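Local coordinates for protein zinc chaperone AztD (PDB 6CMK) that acts as a periplasmic zinc chaperone that hands one zinc ion directly to the solute-binding protein AztC of the AztABCD transport system, at residues K45-V50 with L59-V64. Sequence-based numbering, arbitrary orientation.
Sequences KPVVNV and LATFNV
V50 lays CG2 against CE2 of F62, 3.6 Å apart, on the face of this antiparallel β-hairpin that also carries V48 and A60. That face is the tightly packed one: I92 of strand 88-100 touches V48 and F62, and P112 touches V50 and A60. Valine and phenylalanine fill it, while A60 brings only a methyl where it meets V50 CG2 and P112. The F62 ring meets the valine methyl obliquely. The face of V47, N49, T61 and N63 is more polar, with T61 and N63 exposed. There T61 OG1 donates to N49 OD1 (2.8 Å), the two side chains lying alongside and pointing the same way, while the methyls T61 CG2 and V47 CG2 press unusually close at 3.2 Å. At the solvent side a water donates to both P46 O and N63 OD1; P46 O also accepts V64 N, which lies above the carbonyl plane. V48 and F62 exchange two nearly straight backbone bonds. Opposite V50 a classic β-bulge forms: V50 O takes L59 N at 2.9 Å and, weakly, A60 N. In this propeller blade the contact thus pairs an apolar face with one where buried N49 has its OD1 satisfied by T61 and water bridges the N63 end.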
ATOM      1  N   LYS B  45       5.432  -3.041  34.933  1.00 27.39           N
ATOM      2  CA  LYS B  45       4.510  -1.968  35.265  1.00 28.28           C
ATOM      3  C   LYS B  45       3.494  -1.772  34.146  1.00 25.93           C
ATOM      4  O   LYS B  45       3.809  -1.978  32.969  1.00 24.67           O
ATOM      5  CB  LYS B  45       5.270  -0.665  35.498  1.00 28.12           C
ATOM      6  CG  LYS B  45       6.309  -0.736  36.619  1.00 31.66           C
ATOM      7  CD  LYS B  45       5.831  -1.604  37.777  1.00 45.23           C
ATOM      8  CE  LYS B  45       6.587  -1.286  39.068  1.00 50.58           C
ATOM      9  NZ  LYS B  45       8.007  -0.913  38.811  1.00 50.87           N
ATOM     10  N   PRO B  46       2.268  -1.390  34.490  1.00 24.47           N
ATOM     11  CA  PRO B  46       1.234  -1.152  33.464  1.00 26.46           C
ATOM     12  C   PRO B  46       1.421   0.185  32.757  1.00 29.68           C
ATOM     13  O   PRO B  46       0.650   1.139  32.915  1.00 26.01           O
ATOM     14  CB  PRO B  46      -0.057  -1.205  34.288  1.00 27.40           C
ATOM     15  CG  PRO B  46       0.351  -0.687  35.619  1.00 29.44           C
ATOM     16  CD  PRO B  46       1.729  -1.245  35.857  1.00 25.55           C
ATOM     17  N   VAL B  47       2.476   0.271  31.948  1.00 23.29           N
ATOM     18  CA  VAL B  47       2.834   1.507  31.265  1.00 25.41           C
ATOM     19  C   VAL B  47       3.226   1.188  29.828  1.00 28.81           C
ATOM     20  O   VAL B  47       3.856   0.161  29.554  1.00 23.84           O
ATOM     21  CB  VAL B  47       3.979   2.234  31.998  1.00 35.15           C
ATOM     22  CG1 VAL B  47       5.178   1.321  32.138  1.00 40.44           C
ATOM     23  CG2 VAL B  47       4.370   3.505  31.269  1.00 47.48           C
ATOM     24  N   VAL B  48       2.851   2.075  28.911  1.00 23.61           N
ATOM     25  CA  VAL B  48       3.320   2.031  27.526  1.00 18.45           C
ATOM     26  C   VAL B  48       3.969   3.375  27.228  1.00 17.33           C
ATOM     27  O   VAL B  48       3.332   4.426  27.379  1.00 20.76           O
ATOM     28  CB  VAL B  48       2.189   1.728  26.528  1.00 22.70           C
ATOM     29  CG1 VAL B  48       2.707   1.785  25.094  1.00 24.43           C
ATOM     30  CG2 VAL B  48       1.587   0.362  26.804  1.00 26.78           C
ATOM     31  N   ASN B  49       5.245   3.345  26.858  1.00 21.38           N
ATOM     32  CA  ASN B  49       5.980   4.543  26.482  1.00 18.35           C
ATOM     33  C   ASN B  49       5.994   4.704  24.965  1.00 19.41           C
ATOM     34  O   ASN B  49       6.058   3.727  24.220  1.00 19.39           O
ATOM     35  CB  ASN B  49       7.414   4.488  27.011  1.00 19.60           C
ATOM     36  CG  ASN B  49       7.495   4.723  28.509  1.00 26.89           C
ATOM     37  OD1 ASN B  49       7.177   5.805  28.997  1.00 32.26           O
ATOM     38  ND2 ASN B  49       7.934   3.714  29.241  1.00 29.67           N
ATOM     39  N   VAL B  50       5.932   5.955  24.516  1.00 20.39           N
ATOM     40  CA  VAL B  50       5.989   6.296  23.098  1.00 19.31           C
ATOM     41  C   VAL B  50       7.230   7.143  22.898  1.00 22.07           C
ATOM     42  O   VAL B  50       7.433   8.128  23.614  1.00 24.17           O
ATOM     43  CB  VAL B  50       4.737   7.057  22.622  1.00 20.78           C
ATOM     44  CG1 VAL B  50       4.748   7.195  21.082  1.00 19.66           C
ATOM     45  CG2 VAL B  50       3.469   6.362  23.098  1.00 21.59           C
ATOM     46  N   LEU B  59       7.778  10.979  23.747  1.00 21.64           N
ATOM     47  CA  LEU B  59       6.573  11.667  23.316  1.00 23.89           C
ATOM     48  C   LEU B  59       5.421  11.515  24.294  1.00 25.29           C
ATOM     49  O   LEU B  59       4.623  12.448  24.445  1.00 27.50           O
ATOM     50  CB  LEU B  59       6.137  11.143  21.942  1.00 24.81           C
ATOM     51  CG  LEU B  59       6.692  11.813  20.683  1.00 34.46           C
ATOM     52  CD1 LEU B  59       8.108  12.342  20.860  1.00 36.74           C
ATOM     53  CD2 LEU B  59       6.629  10.822  19.521  1.00 32.25           C
ATOM     54  N   ALA B  60       5.306  10.367  24.962  1.00 24.07           N
ATOM     55  CA  ALA B  60       4.172  10.138  25.846  1.00 28.86           C
ATOM     56  C   ALA B  60       4.435   8.922  26.715  1.00 28.63           C
ATOM     57  O   ALA B  60       5.192   8.020  26.343  1.00 24.08           O
ATOM     58  CB  ALA B  60       2.872   9.933  25.056  1.00 26.58           C
ATOM     59  N   THR B  61       3.808   8.927  27.884  1.00 26.39           N
ATOM     60  CA  THR B  61       3.705   7.761  28.747  1.00 30.79           C
ATOM     61  C   THR B  61       2.227   7.539  29.023  1.00 34.78           C
ATOM     62  O   THR B  61       1.528   8.462  29.448  1.00 29.22           O
ATOM     63  CB  THR B  61       4.475   7.961  30.053  1.00 32.28           C
ATOM     64  OG1 THR B  61       5.854   8.207  29.762  1.00 31.89           O
ATOM     65  CG2 THR B  61       4.369   6.736  30.941  1.00 34.82           C
ATOM     66  N   PHE B  62       1.750   6.331  28.759  1.00 27.56           N
ATOM     67  CA  PHE B  62       0.362   5.975  29.002  1.00 21.63           C
ATOM     68  C   PHE B  62       0.297   4.964  30.129  1.00 26.07           C
ATOM     69  O   PHE B  62       0.997   3.945  30.103  1.00 27.53           O
ATOM     70  CB  PHE B  62      -0.293   5.394  27.752  1.00 23.60           C
ATOM     71  CG  PHE B  62      -0.370   6.356  26.622  1.00 21.21           C
ATOM     72  CD1 PHE B  62      -0.955   7.597  26.796  1.00 33.46           C
ATOM     73  CD2 PHE B  62       0.157   6.032  25.391  1.00 28.59           C
ATOM     74  CE1 PHE B  62      -1.023   8.498  25.755  1.00 31.78           C
ATOM     75  CE2 PHE B  62       0.089   6.923  24.348  1.00 24.11           C
ATOM     76  CZ  PHE B  62      -0.498   8.161  24.529  1.00 29.62           C
ATOM     77  N   ASN B  63      -0.549   5.243  31.106  1.00 25.75           N
ATOM     78  CA  ASN B  63      -0.808   4.297  32.175  1.00 31.01           C
ATOM     79  C   ASN B  63      -2.042   3.481  31.819  1.00 32.19           C
ATOM     80  O   ASN B  63      -3.099   4.039  31.501  1.00 35.52           O
ATOM     81  CB  ASN B  63      -0.987   5.022  33.509  1.00 34.52           C
ATOM     82  CG  ASN B  63       0.232   5.839  33.881  1.00 40.73           C
ATOM     83  OD1 ASN B  63       1.297   5.287  34.161  1.00 32.10           O
ATOM     84  ND2 ASN B  63       0.091   7.159  33.869  1.00 46.50           N
ATOM     85  N   VAL B  64      -1.892   2.161  31.849  1.00 28.16           N
ATOM     86  CA  VAL B  64      -3.000   1.257  31.579  1.00 30.35           C
ATOM     87  C   VAL B  64      -3.196   0.420  32.837  1.00 30.76           C
ATOM     88  O   VAL B  64      -2.708   0.787  33.913  1.00 28.36           O
ATOM     89  CB  VAL B  64      -2.741   0.412  30.314  1.00 25.70           C
ATOM     90  CG1 VAL B  64      -2.719   1.308  29.079  1.00 30.02           C
ATOM     91  CG2 VAL B  64      -1.436  -0.375  30.407  1.00 24.94           C
TER
HETATM   92  O   HOH W   1       0.791   2.822  35.275  1.00 40.51           O